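Local structure of thiamine-biosynthesis protein ThiS (3CWI) at residues L18-T21 and E22-A26. The protein probably serves as a small ubiquitin-like sulfur carrier that supplies sulfur, as a C-terminal thiocarboxylate, for making the thiazole ring of thiamine. Residues are numbered along the deposited sequence; the frame is centred on the assembly and turned at random.
Sequences LNVT and ELLSA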
loop_
_atom_site.group_PDB
_atom_site.type_symbol
_atom_site.label_atom_id
_atom_site.label_comp_id
_atom_site.label_asym_id
_atom_site.label_seq_id
_atom_site.Cartn_x
_atom_site.Cartn_y
_atom_site.Cartn_z
ATOM N N LEU A 18 1.953 9.888 1.048
ATOM C CA LEU A 18 2.016 9.100 2.270
ATOM C C LEU A 18 3.013 7.979 2.091
ATOM O O LEU A 18 3.198 7.485 0.978
ATOM C CB LEU A 18 0.653 8.481 2.586
ATOM C CG LEU A 18 -0.384 9.379 3.252
ATOM C CD1 LEU A 18 -1.730 8.681 3.254
ATOM C CD2 LEU A 18 0.060 9.711 4.669
ATOM N N ASN A 19 3.668 7.577 3.176
ATOM C CA ASN A 19 4.607 6.472 3.070
ATOM C C ASN A 19 3.754 5.225 3.274
ATOM O O ASN A 19 2.612 5.311 3.736
ATOM C CB ASN A 19 5.726 6.567 4.121
ATOM C CG ASN A 19 5.204 6.621 5.541
ATOM O OD1 ASN A 19 4.564 5.688 6.021
ATOM N ND2 ASN A 19 5.494 7.722 6.230
ATOM N N VAL A 20 4.292 4.072 2.912
ATOM C CA VAL A 20 3.544 2.833 3.021
ATOM C C VAL A 20 3.075 2.519 4.429
ATOM O O VAL A 20 1.953 2.050 4.620
ATOM C CB VAL A 20 4.368 1.661 2.472
ATOM C CG1 VAL A 20 3.621 0.350 2.672
ATOM C CG2 VAL A 20 4.648 1.891 1.004
ATOM N N THR A 21 3.934 2.774 5.409
ATOM C CA THR A 21 3.579 2.525 6.797
ATOM C C THR A 21 2.319 3.288 7.184
ATOM O O THR A 21 1.403 2.732 7.793
ATOM C CB THR A 21 4.716 2.928 7.730
ATOM O OG1 THR A 21 5.895 2.201 7.368
ATOM C CG2 THR A 21 4.348 2.615 9.173
ATOM N N GLU A 22 2.259 4.561 6.815
ATOM C CA GLU A 22 1.091 5.366 7.146
ATOM C C GLU A 22 -0.141 4.859 6.398
ATOM O O GLU A 22 -1.246 4.855 6.943
ATOM C CB GLU A 22 1.333 6.835 6.793
ATOM C CG GLU A 22 2.488 7.475 7.551
ATOM C CD GLU A 22 2.814 8.854 7.016
ATOM O OE1 GLU A 22 2.986 8.981 5.782
ATOM O OE2 GLU A 22 2.915 9.806 7.820
ATOM N N LEU A 23 0.057 4.418 5.156
ATOM C CA LEU A 23 -1.038 3.912 4.325
ATOM C C LEU A 23 -1.691 2.674 4.927
ATOM O O LEU A 23 -2.915 2.582 5.010
ATOM C CB LEU A 23 -0.519 3.564 2.921
ATOM C CG LEU A 23 -1.420 3.802 1.714
ATOM C CD1 LEU A 23 -0.891 2.989 0.552
ATOM C CD2 LEU A 23 -2.853 3.430 2.010
ATOM N N LEU A 24 -0.860 1.714 5.318
ATOM C CA LEU A 24 -1.345 0.470 5.903
ATOM C C LEU A 24 -2.191 0.753 7.128
ATOM O O LEU A 24 -3.290 0.215 7.281
ATOM C CB LEU A 24 -0.169 -0.420 6.303
ATOM C CG LEU A 24 0.433 -1.365 5.261
ATOM C CD1 LEU A 24 0.540 -0.685 3.904
ATOM C CD2 LEU A 24 1.801 -1.807 5.759
ATOM N N SER A 25 -1.668 1.606 8.001
ATOM C CA SER A 25 -2.373 1.966 9.218
ATOM C C SER A 25 -3.662 2.722 8.927
ATOM O O SER A 25 -4.731 2.359 9.424
ATOM C CB SER A 25 -1.467 2.806 10.121
ATOM O OG SER A 25 -2.156 3.168 11.304
ATOM N N ALA A 26 -3.576 3.769 8.116
ATOM C CA ALA A 26 -4.766 4.551 7.795
ATOM C C ALA A 26 -5.877 3.661 7.233
ATOM O O ALA A 26 -7.012 3.712 7.704
ATOM C CB ALA A 26 -4.420 5.649 6.803
#
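The side-chain carboxylate of E22 lies over one face of the N19 amide, the two planes only 19° apart, while L18 comes to the other face of the carboxylate, its CD2 3.2 Å from E22 OE1. Although N19 ND2 sits 2.8 Å from E22 OE1, the angle is too poor for a hydrogen bond: the oxygen is above the amide rather than in front of an N-H. OE1 instead spends its anti lone pair on the backbone of N19, with N to OE1 at 3.0 Å and a nearly straight 173°. In the reverse direction N19 OD1 accepts from E22 N at 2.7 Å, the donor tilted out of the amide plane. These reciprocal bonds make a capping box, with N19 as N-cap where strand 17-19 runs into helix 20-26. N19 reaches its cap by tucking CG between its own N and carbonyl carbon (chi1 57°).

Past the cap, regular helical bonds take over: L23 N to N19 O, L24 N to V20 O at 2.9 Å, and S25 N to T21 O. On the buried flank V20 CG1 presses tightly on L24 CD1 at 3.5 Å, and F49 touches both side chains; T21 OG1 bonds to D50. In this beta-grasp, ubiquitin-like fold, the box supplies an acceptor for an NH of the first helical turn, and the E22 carboxylate near the helix's N-terminal end is probably favoured in its charged form.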